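Local coordinates for protein TP_0956 (Treponema pallidum subsp. pallidum, PDB 3U64) that probably serves as the T component, a tetratricopeptide-repeat-like lipoprotein, of a TRAP transporter, where it is thought to act through protein-protein interaction, at residues A64-S69 with S119-A124; P126-E131 with K142-C147; V201-T206 with E228-Y233; H241-A246 with D264-I269. One frame throughout, in Å; residues are numbered along the deposited sequence.

Interaction 1: residues A64-S69 with S119-A124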
loop_
_atom_site.group_PDB
_atom_site.type_symbol
_atom_site.label_atom_id
_atom_site.label_comp_id
_atom_site.label_asym_id
_atom_site.label_seq_id
_atom_site.Cartn_x
_atom_site.Cartn_y
_atom_site.Cartn_z
ATOM N N ALA A 64 -12.870 24.866 7.501
ATOM C CA ALA A 64 -13.679 25.875 6.798
ATOM C C ALA A 64 -13.286 25.973 5.339
ATOM O O ALA A 64 -13.852 26.768 4.582
ATOM C CB ALA A 64 -13.560 27.232 7.454
ATOM N N HIS A 65 -12.315 25.166 4.937
ATOM C CA HIS A 65 -11.950 25.127 3.533
ATOM C C HIS A 65 -12.930 24.197 2.816
ATOM O O HIS A 65 -12.900 22.970 2.985
ATOM C CB HIS A 65 -10.505 24.667 3.332
ATOM C CG HIS A 65 -9.960 25.013 1.984
ATOM N ND1 HIS A 65 -10.332 24.343 0.836
ATOM C CD2 HIS A 65 -9.097 25.980 1.593
ATOM C CE1 HIS A 65 -9.705 24.871 -0.199
ATOM N NE2 HIS A 65 -8.955 25.868 0.229
ATOM N N ARG A 66 -13.809 24.798 2.025
ATOM C CA ARG A 66 -14.860 24.056 1.356
ATOM C C ARG A 66 -14.300 23.104 0.306
ATOM O O ARG A 66 -14.764 21.969 0.183
ATOM C CB ARG A 66 -15.857 25.016 0.733
ATOM C CG ARG A 66 -16.599 25.867 1.770
ATOM C CD ARG A 66 -17.743 26.575 1.090
ATOM N NE ARG A 66 -18.664 25.617 0.484
ATOM C CZ ARG A 66 -19.668 25.949 -0.322
ATOM N NH1 ARG A 66 -19.867 27.222 -0.632
ATOM N NH2 ARG A 66 -20.465 25.007 -0.826
ATOM N N GLY A 67 -13.298 23.568 -0.438
ATOM C CA GLY A 67 -12.644 22.740 -1.429
ATOM C C GLY A 67 -12.067 21.450 -0.845
ATOM O O GLY A 67 -12.171 20.374 -1.458
ATOM N N LEU A 68 -11.458 21.555 0.338
ATOM C CA LEU A 68 -10.840 20.400 0.993
ATOM C C LEU A 68 -11.892 19.426 1.505
ATOM O O LEU A 68 -11.730 18.212 1.383
ATOM C CB LEU A 68 -9.915 20.832 2.142
ATOM C CG LEU A 68 -8.437 20.927 1.786
ATOM C CD1 LEU A 68 -7.619 21.394 2.993
ATOM C CD2 LEU A 68 -7.961 19.576 1.300
ATOM N N SER A 69 -12.949 19.967 2.107
ATOM C CA SER A 69 -14.114 19.174 2.492
ATOM C C SER A 69 -14.620 18.353 1.330
ATOM O O SER A 69 -14.763 17.134 1.444
ATOM C CB SER A 69 -15.239 20.069 3.022
ATOM O OG SER A 69 -14.944 20.501 4.344
ATOM N N SER A 119 -19.875 18.725 4.888
ATOM C CA SER A 119 -19.359 19.816 5.724
ATOM C C SER A 119 -19.018 21.052 4.885
ATOM O O SER A 119 -18.958 22.159 5.404
ATOM C CB SER A 119 -18.217 19.384 6.649
ATOM O OG SER A 119 -17.106 18.910 5.919
ATOM N N SER A 120 -18.830 20.865 3.581
ATOM C CA SER A 120 -18.738 22.003 2.669
ATOM C C SER A 120 -20.056 22.796 2.667
ATOM O O SER A 120 -20.031 24.017 2.764
ATOM C CB SER A 120 -18.340 21.556 1.256
ATOM O OG SER A 120 -18.744 22.490 0.263
ATOM N N LEU A 121 -21.201 22.113 2.584
ATOM C CA LEU A 121 -22.500 22.793 2.707
ATOM C C LEU A 121 -22.702 23.399 4.098
ATOM O O LEU A 121 -23.193 24.528 4.231
ATOM C CB LEU A 121 -23.673 21.872 2.319
ATOM C CG LEU A 121 -23.677 21.571 0.809
ATOM C CD1 LEU A 121 -24.593 20.433 0.418
ATOM C CD2 LEU A 121 -24.018 22.816 0.022
ATOM N N GLU A 122 -22.297 22.673 5.131
ATOM C CA GLU A 122 -22.448 23.175 6.492
ATOM C C GLU A 122 -21.623 24.444 6.750
ATOM O O GLU A 122 -22.043 25.337 7.496
ATOM C CB GLU A 122 -22.092 22.101 7.523
ATOM C CG GLU A 122 -22.333 22.555 8.975
ATOM C CD GLU A 122 -23.818 22.659 9.319
ATOM O OE1 GLU A 122 -24.650 22.121 8.554
ATOM O OE2 GLU A 122 -24.155 23.275 10.359
ATOM N N THR A 123 -20.446 24.513 6.148
ATOM C CA THR A 123 -19.581 25.690 6.246
ATOM C C THR A 123 -20.233 26.884 5.555
ATOM O O THR A 123 -20.218 27.998 6.073
ATOM C CB THR A 123 -18.200 25.425 5.586
ATOM O OG1 THR A 123 -17.406 24.605 6.448
ATOM C CG2 THR A 123 -17.461 26.720 5.327
ATOM N N ALA A 124 -20.812 26.637 4.382
ATOM C CA ALA A 124 -21.443 27.690 3.590
ATOM C C ALA A 124 -22.767 28.176 4.174
ATOM O O ALA A 124 -23.148 29.337 3.980
ATOM C CB ALA A 124 -21.647 27.228 2.158
HETATM O O HOH W 1 -15.703 23.081 4.808
#

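Interaction 2: residues P126-E131 with K142-C147. With SO4 (sulfate ion), chain C.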
loop_
_atom_site.group_PDB
_atom_site.type_symbol
_atom_site.label_atom_id
_atom_site.label_comp_id
_atom_site.label_asym_id
_atom_site.label_seq_id
_atom_site.Cartn_x
_atom_site.Cartn_y
_atom_site.Cartn_z
ATOM N N PRO A 126 -24.495 27.533 7.792
ATOM C CA PRO A 126 -24.578 26.967 9.146
ATOM C C PRO A 126 -25.989 26.506 9.482
ATOM O O PRO A 126 -26.943 27.252 9.273
ATOM C CB PRO A 126 -24.173 28.146 10.030
ATOM C CG PRO A 126 -23.166 28.903 9.164
ATOM C CD PRO A 126 -23.651 28.746 7.736
ATOM N N GLY A 127 -26.116 25.286 9.989
ATOM C CA GLY A 127 -27.411 24.744 10.375
ATOM C C GLY A 127 -28.003 23.908 9.256
ATOM O O GLY A 127 -29.082 23.322 9.407
ATOM N N PHE A 128 -27.277 23.851 8.139
ATOM C CA PHE A 128 -27.711 23.138 6.936
ATOM C C PHE A 128 -28.044 21.672 7.221
ATOM O O PHE A 128 -29.036 21.138 6.711
ATOM C CB PHE A 128 -26.629 23.212 5.843
ATOM C CG PHE A 128 -27.039 22.565 4.530
ATOM C CD1 PHE A 128 -27.429 23.353 3.449
ATOM C CD2 PHE A 128 -27.027 21.171 4.377
ATOM C CE1 PHE A 128 -27.820 22.760 2.228
ATOM C CE2 PHE A 128 -27.407 20.571 3.165
ATOM C CZ PHE A 128 -27.805 21.362 2.091
ATOM N N THR A 129 -27.196 21.026 8.019
ATOM C CA THR A 129 -27.348 19.608 8.333
ATOM C C THR A 129 -28.604 19.308 9.156
ATOM O O THR A 129 -29.279 18.309 8.922
ATOM C CB THR A 129 -26.104 19.058 9.069
ATOM O OG1 THR A 129 -24.948 19.255 8.246
ATOM C CG2 THR A 129 -26.271 17.568 9.351
ATOM N N ARG A 130 -28.908 20.172 10.119
ATOM C CA ARG A 130 -30.095 20.010 10.945
ATOM C C ARG A 130 -31.351 20.189 10.089
ATOM O O ARG A 130 -32.332 19.455 10.229
ATOM C CB ARG A 130 -30.085 21.022 12.089
ATOM C CG ARG A 130 -30.965 20.643 13.276
ATOM C CD ARG A 130 -30.535 21.400 14.533
ATOM N NE ARG A 130 -31.167 20.915 15.764
ATOM C CZ ARG A 130 -30.694 19.922 16.516
ATOM N NH1 ARG A 130 -29.585 19.281 16.158
ATOM N NH2 ARG A 130 -31.335 19.565 17.624
ATOM N N GLU A 131 -31.315 21.175 9.201
ATOM C CA GLU A 131 -32.461 21.453 8.352
ATOM C C GLU A 131 -32.666 20.326 7.363
ATOM O O GLU A 131 -33.757 19.769 7.253
ATOM C CB GLU A 131 -32.266 22.774 7.599
ATOM C CG GLU A 131 -32.129 23.956 8.515
ATOM C CD GLU A 131 -33.284 24.049 9.492
ATOM O OE1 GLU A 131 -34.436 24.194 9.026
ATOM O OE2 GLU A 131 -33.041 23.962 10.719
ATOM N N LYS A 142 -36.725 24.687 1.981
ATOM C CA LYS A 142 -36.272 26.049 2.217
ATOM C C LYS A 142 -34.754 26.097 2.218
ATOM O O LYS A 142 -34.158 27.024 1.667
ATOM C CB LYS A 142 -36.819 26.611 3.529
ATOM C CG LYS A 142 -36.545 28.101 3.724
ATOM C CD LYS A 142 -37.140 28.631 5.034
ATOM C CE LYS A 142 -36.318 28.166 6.235
ATOM N NZ LYS A 142 -36.969 28.451 7.546
ATOM N N VAL A 143 -34.117 25.098 2.822
ATOM C CA VAL A 143 -32.660 25.132 2.883
ATOM C C VAL A 143 -32.047 24.822 1.522
ATOM O O VAL A 143 -30.994 25.352 1.174
ATOM C CB VAL A 143 -32.059 24.205 3.965
ATOM C CG1 VAL A 143 -32.223 22.710 3.598
ATOM C CG2 VAL A 143 -30.589 24.527 4.128
ATOM N N LEU A 144 -32.710 23.976 0.743
ATOM C CA LEU A 144 -32.193 23.655 -0.582
ATOM C C LEU A 144 -32.364 24.853 -1.517
ATOM O O LEU A 144 -31.667 24.966 -2.519
ATOM C CB LEU A 144 -32.853 22.397 -1.172
ATOM C CG LEU A 144 -32.488 21.047 -0.530
ATOM C CD1 LEU A 144 -33.157 19.889 -1.260
ATOM C CD2 LEU A 144 -30.993 20.821 -0.492
ATOM N N SER A 145 -33.280 25.756 -1.182
ATOM C CA SER A 145 -33.522 26.904 -2.051
ATOM C C SER A 145 -32.425 27.969 -1.872
ATOM O O SER A 145 -32.299 28.906 -2.672
ATOM C CB SER A 145 -34.915 27.487 -1.806
ATOM O OG SER A 145 -34.920 28.337 -0.668
ATOM N N ARG A 146 -31.619 27.797 -0.831
ATOM C CA ARG A 146 -30.503 28.695 -0.574
ATOM C C ARG A 146 -29.289 28.355 -1.445
ATOM O O ARG A 146 -28.419 29.201 -1.680
ATOM C CB ARG A 146 -30.135 28.673 0.914
ATOM C CG ARG A 146 -31.270 29.141 1.827
ATOM C CD ARG A 146 -30.919 28.954 3.294
ATOM N NE ARG A 146 -29.765 29.755 3.697
ATOM C CZ ARG A 146 -29.111 29.605 4.848
ATOM N NH1 ARG A 146 -29.501 28.672 5.715
ATOM N NH2 ARG A 146 -28.072 30.391 5.133
ATOM N N CYS A 147 -29.260 27.122 -1.946
ATOM C CA CYS A 147 -28.147 26.632 -2.754
ATOM C C CYS A 147 -28.069 27.301 -4.120
ATOM O O CYS A 147 -29.079 27.586 -4.749
ATOM C CB CYS A 147 -28.247 25.107 -2.932
ATOM S SG CYS A 147 -28.088 24.204 -1.369
HETATM S S SO4 C . -34.717 20.590 15.376
HETATM O O1 SO4 C . -36.001 21.266 15.547
HETATM O O2 SO4 C . -33.775 21.501 14.721
HETATM O O3 SO4 C . -34.196 20.244 16.694
HETATM O O4 SO4 C . -34.904 19.369 14.584
HETATM O O HOH W 2 -27.105 29.824 7.753
#

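Interaction 3: residues V201-T206 with E228-Y233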
loop_
_atom_site.group_PDB
_atom_site.type_symbol
_atom_site.label_atom_id
_atom_site.label_comp_id
_atom_site.label_asym_id
_atom_site.label_seq_id
_atom_site.Cartn_x
_atom_site.Cartn_y
_atom_site.Cartn_z
ATOM N N VAL A 201 -25.256 13.801 -12.686
ATOM C CA VAL A 201 -26.337 13.738 -11.703
ATOM C C VAL A 201 -27.480 12.833 -12.192
ATOM O O VAL A 201 -28.015 12.035 -11.430
ATOM C CB VAL A 201 -26.906 15.127 -11.358
ATOM C CG1 VAL A 201 -27.795 15.036 -10.109
ATOM C CG2 VAL A 201 -25.784 16.125 -11.156
ATOM N N TRP A 202 -27.838 12.970 -13.467
ATOM C CA TRP A 202 -28.915 12.191 -14.053
ATOM C C TRP A 202 -28.594 10.725 -14.024
ATOM O O TRP A 202 -29.495 9.885 -13.938
ATOM C CB TRP A 202 -29.151 12.607 -15.501
ATOM C CG TRP A 202 -29.527 14.027 -15.613
ATOM C CD1 TRP A 202 -28.760 15.040 -16.096
ATOM C CD2 TRP A 202 -30.764 14.614 -15.201
ATOM N NE1 TRP A 202 -29.445 16.223 -16.026
ATOM C CE2 TRP A 202 -30.684 15.992 -15.488
ATOM C CE3 TRP A 202 -31.942 14.106 -14.646
ATOM C CZ2 TRP A 202 -31.741 16.876 -15.235
ATOM C CZ3 TRP A 202 -32.991 14.989 -14.390
ATOM C CH2 TRP A 202 -32.878 16.358 -14.683
ATOM N N ASN A 203 -27.305 10.425 -14.128
ATOM C CA ASN A 203 -26.834 9.052 -14.069
ATOM C C ASN A 203 -27.125 8.420 -12.698
ATOM O O ASN A 203 -27.706 7.336 -12.609
ATOM C CB ASN A 203 -25.339 8.985 -14.425
ATOM C CG ASN A 203 -24.816 7.562 -14.470
ATOM O OD1 ASN A 203 -23.893 7.195 -13.737
ATOM N ND2 ASN A 203 -25.426 6.744 -15.308
ATOM N N VAL A 204 -26.732 9.101 -11.627
ATOM C CA VAL A 204 -27.009 8.592 -10.287
ATOM C C VAL A 204 -28.520 8.509 -10.033
ATOM O O VAL A 204 -28.991 7.557 -9.428
ATOM C CB VAL A 204 -26.313 9.419 -9.199
ATOM C CG1 VAL A 204 -26.677 8.895 -7.829
ATOM C CG2 VAL A 204 -24.808 9.379 -9.399
ATOM N N LEU A 205 -29.284 9.481 -10.529
ATOM C CA LEU A 205 -30.736 9.463 -10.329
ATOM C C LEU A 205 -31.386 8.297 -11.073
ATOM O O LEU A 205 -32.327 7.663 -10.567
ATOM C CB LEU A 205 -31.387 10.800 -10.730
ATOM C CG LEU A 205 -31.144 11.933 -9.737
ATOM C CD1 LEU A 205 -31.652 13.282 -10.262
ATOM C CD2 LEU A 205 -31.796 11.569 -8.407
ATOM N N THR A 206 -30.900 8.023 -12.278
ATOM C CA THR A 206 -31.446 6.906 -13.058
ATOM C C THR A 206 -31.299 5.636 -12.236
ATOM O O THR A 206 -32.254 4.894 -12.037
ATOM C CB THR A 206 -30.717 6.724 -14.394
ATOM O OG1 THR A 206 -30.826 7.934 -15.158
ATOM C CG2 THR A 206 -31.346 5.559 -15.202
ATOM N N GLU A 228 -33.130 9.919 -20.110
ATOM C CA GLU A 228 -33.288 10.798 -21.258
ATOM C C GLU A 228 -32.485 12.098 -21.099
ATOM O O GLU A 228 -31.867 12.565 -22.054
ATOM C CB GLU A 228 -34.770 11.103 -21.507
ATOM C CG GLU A 228 -35.467 10.064 -22.387
ATOM C CD GLU A 228 -36.875 10.473 -22.797
ATOM O OE1 GLU A 228 -37.424 11.436 -22.207
ATOM O OE2 GLU A 228 -37.433 9.831 -23.714
ATOM N N HIS A 229 -32.489 12.684 -19.901
ATOM C CA HIS A 229 -31.686 13.879 -19.671
ATOM C C HIS A 229 -30.193 13.555 -19.800
ATOM O O HIS A 229 -29.438 14.322 -20.390
ATOM C CB HIS A 229 -31.980 14.495 -18.303
ATOM C CG HIS A 229 -33.246 15.289 -18.255
ATOM N ND1 HIS A 229 -33.289 16.641 -18.533
ATOM C CD2 HIS A 229 -34.514 14.931 -17.943
ATOM C CE1 HIS A 229 -34.525 17.076 -18.400
ATOM N NE2 HIS A 229 -35.290 16.059 -18.041
ATOM N N LEU A 230 -29.783 12.411 -19.252
ATOM C CA LEU A 230 -28.382 11.986 -19.316
ATOM C C LEU A 230 -27.863 11.941 -20.760
ATOM O O LEU A 230 -26.774 12.443 -21.060
ATOM C CB LEU A 230 -28.193 10.625 -18.635
ATOM C CG LEU A 230 -26.823 9.941 -18.718
ATOM C CD1 LEU A 230 -25.692 10.794 -18.114
ATOM C CD2 LEU A 230 -26.886 8.584 -18.029
ATOM N N THR A 231 -28.651 11.357 -21.656
ATOM C CA THR A 231 -28.235 11.218 -23.059
ATOM C C THR A 231 -28.016 12.566 -23.758
ATOM O O THR A 231 -27.287 12.646 -24.743
ATOM C CB THR A 231 -29.254 10.417 -23.876
ATOM O OG1 THR A 231 -30.541 11.038 -23.764
ATOM C CG2 THR A 231 -29.335 8.984 -23.379
ATOM N N ARG A 232 -28.648 13.619 -23.252
ATOM C CA ARG A 232 -28.467 14.947 -23.827
ATOM C C ARG A 232 -27.066 15.499 -23.556
ATOM O O ARG A 232 -26.547 16.290 -24.341
ATOM C CB ARG A 232 -29.518 15.932 -23.281
ATOM C CG ARG A 232 -30.959 15.587 -23.640
ATOM C CD ARG A 232 -30.989 14.881 -24.971
ATOM N NE ARG A 232 -32.319 14.452 -25.371
ATOM C CZ ARG A 232 -33.090 15.121 -26.218
ATOM N NH1 ARG A 232 -32.670 16.269 -26.742
ATOM N NH2 ARG A 232 -34.283 14.643 -26.536
ATOM N N TYR A 233 -26.462 15.081 -22.446
ATOM C CA TYR A 233 -25.239 15.712 -21.969
ATOM C C TYR A 233 -23.997 14.836 -21.992
ATOM O O TYR A 233 -22.885 15.350 -21.901
ATOM C CB TYR A 233 -25.446 16.223 -20.543
ATOM C CG TYR A 233 -26.613 17.177 -20.405
ATOM C CD1 TYR A 233 -26.571 18.446 -20.971
ATOM C CD2 TYR A 233 -27.752 16.812 -19.707
ATOM C CE1 TYR A 233 -27.633 19.325 -20.845
ATOM C CE2 TYR A 233 -28.821 17.679 -19.575
ATOM C CZ TYR A 233 -28.757 18.938 -20.147
ATOM O OH TYR A 233 -29.824 19.811 -20.021
#

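Interaction 4: residues H241-A246 with D264-I269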
loop_
_atom_site.group_PDB
_atom_site.type_symbol
_atom_site.label_atom_id
_atom_site.label_comp_id
_atom_site.label_asym_id
_atom_site.label_seq_id
_atom_site.Cartn_x
_atom_site.Cartn_y
_atom_site.Cartn_z
ATOM N N HIS A 241 -22.855 5.555 -19.225
ATOM C CA HIS A 241 -24.253 5.711 -19.577
ATOM C C HIS A 241 -24.759 4.459 -20.285
ATOM O O HIS A 241 -25.897 4.075 -20.083
ATOM C CB HIS A 241 -24.542 7.016 -20.339
ATOM C CG HIS A 241 -24.072 7.029 -21.759
ATOM N ND1 HIS A 241 -22.754 7.218 -22.107
ATOM C CD2 HIS A 241 -24.758 6.944 -22.922
ATOM C CE1 HIS A 241 -22.643 7.215 -23.424
ATOM N NE2 HIS A 241 -23.844 7.047 -23.942
ATOM N N HIS A 242 -23.899 3.789 -21.059
ATOM C CA HIS A 242 -24.276 2.508 -21.685
ATOM C C HIS A 242 -24.541 1.438 -20.622
ATOM O O HIS A 242 -25.538 0.711 -20.692
ATOM C CB HIS A 242 -23.212 2.004 -22.689
ATOM C CG HIS A 242 -22.955 2.947 -23.828
ATOM N ND1 HIS A 242 -23.898 3.218 -24.802
ATOM C CD2 HIS A 242 -21.870 3.698 -24.139
ATOM C CE1 HIS A 242 -23.402 4.090 -25.662
ATOM N NE2 HIS A 242 -22.176 4.403 -25.281
ATOM N N ILE A 243 -23.648 1.351 -19.638
ATOM C CA ILE A 243 -23.782 0.379 -18.551
ATOM C C ILE A 243 -25.038 0.645 -17.713
ATOM O O ILE A 243 -25.786 -0.271 -17.375
ATOM C CB ILE A 243 -22.541 0.386 -17.646
ATOM C CG1 ILE A 243 -21.343 -0.147 -18.444
ATOM C CG2 ILE A 243 -22.812 -0.424 -16.345
ATOM C CD1 ILE A 243 -20.018 -0.012 -17.745
ATOM N N THR A 244 -25.280 1.913 -17.400
ATOM C CA THR A 244 -26.496 2.279 -16.690
ATOM C C THR A 244 -27.752 1.829 -17.452
ATOM O O THR A 244 -28.671 1.249 -16.864
ATOM C CB THR A 244 -26.530 3.781 -16.403
ATOM O OG1 THR A 244 -25.487 4.104 -15.463
ATOM C CG2 THR A 244 -27.908 4.197 -15.850
ATOM N N TYR A 245 -27.778 2.064 -18.762
ATOM C CA TYR A 245 -28.900 1.613 -19.582
ATOM C C TYR A 245 -29.112 0.104 -19.456
ATOM O O TYR A 245 -30.231 -0.363 -19.224
ATOM C CB TYR A 245 -28.688 1.988 -21.047
ATOM C CG TYR A 245 -29.889 1.698 -21.914
ATOM C CD1 TYR A 245 -31.032 2.486 -21.829
ATOM C CD2 TYR A 245 -29.889 0.631 -22.812
ATOM C CE1 TYR A 245 -32.148 2.223 -22.615
ATOM C CE2 TYR A 245 -31.001 0.357 -23.606
ATOM C CZ TYR A 245 -32.129 1.163 -23.501
ATOM O OH TYR A 245 -33.242 0.918 -24.273
ATOM N N ALA A 246 -28.027 -0.653 -19.572
ATOM C CA ALA A 246 -28.100 -2.118 -19.525
ATOM C C ALA A 246 -28.524 -2.635 -18.150
ATOM O O ALA A 246 -29.407 -3.477 -18.027
ATOM C CB ALA A 246 -26.754 -2.731 -19.924
ATOM N N ASP A 264 -22.016 -3.743 -25.572
ATOM C CA ASP A 264 -21.110 -3.760 -26.718
ATOM C C ASP A 264 -20.657 -2.337 -27.028
ATOM O O ASP A 264 -19.504 -2.101 -27.380
ATOM C CB ASP A 264 -21.772 -4.385 -27.940
ATOM C CG ASP A 264 -21.768 -5.904 -27.893
ATOM O OD1 ASP A 264 -21.016 -6.476 -27.077
ATOM O OD2 ASP A 264 -22.516 -6.524 -28.679
ATOM N N ARG A 265 -21.570 -1.387 -26.889
ATOM C CA ARG A 265 -21.202 0.012 -27.040
ATOM C C ARG A 265 -20.219 0.475 -25.952
ATOM O O ARG A 265 -19.240 1.136 -26.266
ATOM C CB ARG A 265 -22.444 0.896 -27.121
ATOM C CG ARG A 265 -23.168 0.728 -28.447
ATOM C CD ARG A 265 -24.268 1.743 -28.635
ATOM N NE ARG A 265 -25.446 1.406 -27.847
ATOM C CZ ARG A 265 -26.631 1.088 -28.360
ATOM N NH1 ARG A 265 -26.810 1.070 -29.679
ATOM N NH2 ARG A 265 -27.641 0.793 -27.547
ATOM N N ALA A 266 -20.458 0.097 -24.695
ATOM C CA ALA A 266 -19.511 0.414 -23.611
ATOM C C ALA A 266 -18.124 -0.132 -23.916
ATOM O O ALA A 266 -17.130 0.533 -23.669
ATOM C CB ALA A 266 -20.000 -0.134 -22.264
ATOM N N LEU A 267 -18.066 -1.345 -24.453
ATOM C CA LEU A 267 -16.788 -2.007 -24.739
ATOM C C LEU A 267 -16.111 -1.574 -26.049
ATOM O O LEU A 267 -14.957 -1.912 -26.286
ATOM C CB LEU A 267 -16.969 -3.534 -24.725
ATOM C CG LEU A 267 -17.375 -4.085 -23.347
ATOM C CD1 LEU A 267 -17.610 -5.587 -23.374
ATOM C CD2 LEU A 267 -16.326 -3.727 -22.313
ATOM N N ALA A 268 -16.825 -0.850 -26.905
ATOM C CA ALA A 268 -16.235 -0.415 -28.167
ATOM C C ALA A 268 -15.330 0.802 -27.953
ATOM O O ALA A 268 -14.475 1.113 -28.781
ATOM C CB ALA A 268 -17.328 -0.115 -29.212
ATOM N N ILE A 269 -15.515 1.481 -26.828
ATOM C CA ILE A 269 -14.703 2.652 -26.506
ATOM C C ILE A 269 -13.228 2.288 -26.295
ATOM O O ILE A 269 -12.886 1.332 -25.587
ATOM C CB ILE A 269 -15.273 3.408 -25.287
ATOM C CG1 ILE A 269 -16.691 3.925 -25.601
ATOM C CG2 ILE A 269 -14.336 4.548 -24.851
ATOM C CD1 ILE A 269 -17.542 4.149 -24.345
#

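Interaction 1: residues A64-S69 with S119-A124
Arg66 lays its side chain over the last turn of helix 96-124 and covers Ser120, Thr123 and Ala124. It is a knob in a hole made by Ser120, Leu121, Thr123 and Ala124. The polar end grips one atom. NE and NH2 both donate to Ser120 OG, at 3.1 and 3.2 Å from it, and the oxygen lies at the edge of the guanidinium, in its plane. Neither bond is straight, with N-H...O angles of 153° and 145°, as expected when two nitrogens share one acceptor. Ser120 OG is also bonded to Thr154 OG1, which helps fix its position. Over one face of the guanidinium sits the methyl of Ala124, its CB 3.3 Å from Arg66 NH1. Lower down the chain, Arg66 CG packs on Thr123 CG2 at 3.8 Å, and the two side chains slide past each other in opposite directions. The bend at chi3 (59°) turns the guanidinium back toward Ser120.

A second polar patch lies one turn further along helix 66-89. Ser69 OG is 3.1 Å from Ser119 OG, an unsettled hydrogen bond; Ser119 OG is also hydrogen-bonded to Tyr116 O. A water joins the helices here, 2.7 Å from Ser69 OG and 2.8 Å from Thr123 OG1. At the start of helix 66-89, His65 is the N-cap, and its ND1 accepts from Leu68 N.

Arg66 NH2 also forms a salt bridge with Asp151. Helix 152-166 meets Arg66 and Leu121 through Thr154, helix 41-61 reaches Ser69 and Ser119 through His59, and helix 128-132 packs on Leu121 through Phe128.

Interaction 2: residues P126-E131 with K142-C147
Phe128 and Val143 make the tight part of this contact. Val143 CG2 comes to 3.4 Å from Phe128 CD1, and the two side chains cross at about a right angle. Val143 CG2 lies anti to the backbone N, which turns this methyl to the ring and leaves CG1 for the Glu131 side. There Glu131 CB meets Val143 CB at 3.9 Å. Further out on the ring, Leu144 CD2 is 4.1 Å from Phe128 CZ. Cys147 SG stands at the ring edge, 3.9 Å from Phe128 CE1 and 80° off the ring normal, a sulfur-aromatic contact. Leu118 of helix 96-124 also packs on Phe128.

The outer side is looser and polar. One water accepts from Arg146 NH2 at 2.8 Å and donates to Pro126 O, so it links the two segments where their side chains do not meet. Glu131 turns its carboxylate to a salt bridge with Arg139. Lys142 NZ stays 5.2 Å from Glu131 OE1, so any attraction between the charges acts without contact. Arg130 extends away from helix 137-144 to a sulfate, probably from the crystallisation liquor, which it holds by weak bonds; Arg139 binds the same ion.

Gly127 is the N-cap of helix 128-132, with a positive phi. Two short helices, consecutive in the chain, thus pack round Phe128 within the all-helical T-component fold.

Interaction 3: residues V201-T206 with E228-Y233
An aromatic cluster of Trp202, His229 and Tyr233 joins two antiparallel helices of this TPR-like fold. The axes of 201-206 and 228-233 approach to 8.5 Å, with an angle of 153° between their directions. His229 lies over one face of the Trp202 indole. Its imidazole makes an offset stack with the six-membered ring, centroids 4.1 Å apart and planes at 11°. Its CB sits over the five-membered ring, 3.5 Å from that centroid, as a CH-pi contact. One residue therefore covers both rings of the indole. His229 CG is anti to the carbonyl carbon (chi1 -78°), and with chi2 near a right angle this puts the imidazole over the face of the six-membered ring.

Tyr233 adds a weaker contact. Its plane is nearly parallel to the five-membered ring, but the two are slid apart and barely overlap. Tyr233 CE2 is 3.9 Å from Trp202 NE1. At the base of the indole, Trp202 CB meets Leu230 CB at 3.8 Å. On the other flank, Asn203 and Leu230 lie side by side and point the same way, with Asn203 ND2 3.6 Å from Leu230 CD2.

Two polar groups of the contact find partners beyond these two segments. Trp202 NE1 donates to Pro194 O, and Asn203 ND2 bonds to Thr244 OG1. The indole bond probably helps fix the rotation of the ring that His229 covers. Between the segments themselves, the grip comes from dispersion and pi contacts, without a hydrogen bond or salt bridge, while the indole N-H and the Asn203 amide bond to neighbours.

Interaction 4: residues H241-A246 with D264-I269
Segments 241-246 and 264-269 run nearly antiparallel, with 163° between the directions of helix 241-246 and helix 264-268. Their axes come within 8.7 Å. The backbones are nearest at His242 and Ala266, whose CA atoms are 5.5 Å apart.

His242 carries most of the contact. With its CG anti to the carbonyl carbon (chi1 -60°), its ring projects over the backbone of the facing helix. Arg265 CB lies over one ring face, 3.7 Å from the centroid of the His242 ring, a CH-pi contact. The side chains cross at about a right angle. Arg265 then bends at chi3, and its NE stays 3.9 Å from His242 ND1. This NE is buried by the contact and has no partner in the model. The opposite face of the His242 ring is met by His241 NE2, so the imidazole is held between its own neighbour and the arginine. Ile269 CD1 stands at the ring edge, 4.4 Å from His242 CD2.

Below the ring the packing is small and apolar. Ala266 CB touches His242 CB at 3.9 Å and Ile243 CG1 at 4.0 Å. The small Ala266 side chain fits between these two atoms. Ile243 also packs on helix 278-293, through Ser284, Ala288 and Leu291. Gln285 of that helix donates to the backbone oxygens of Ala266 and Ile269. A nearly antiparallel helix pair with a third helix packed against it is consistent with the TPR-like fold of the family.

The four contacts follow one another along the chain and form two touching pairs. Interactions 1 and 2 have centres 13 Å apart. Glu122 of helix 96-124 joins them, its OE1 2.8 Å from Thr129 N and its OE2 2.8 Å from Gly127 N; both oxygens probably accept from these backbone N-H groups at the start of helix 128-132. Interactions 3 and 4 have centres 14 Å apart and meet where Asn203 ND2 lies 2.6 Å from Thr244 OG1. The centres of interactions 2 and 4 are 37 Å apart, on opposite sides of the chain's centre. A different sulfate from the one at Arg130, probably also from the crystallisation liquor, lies about 5 Å from the Tyr233 side chain.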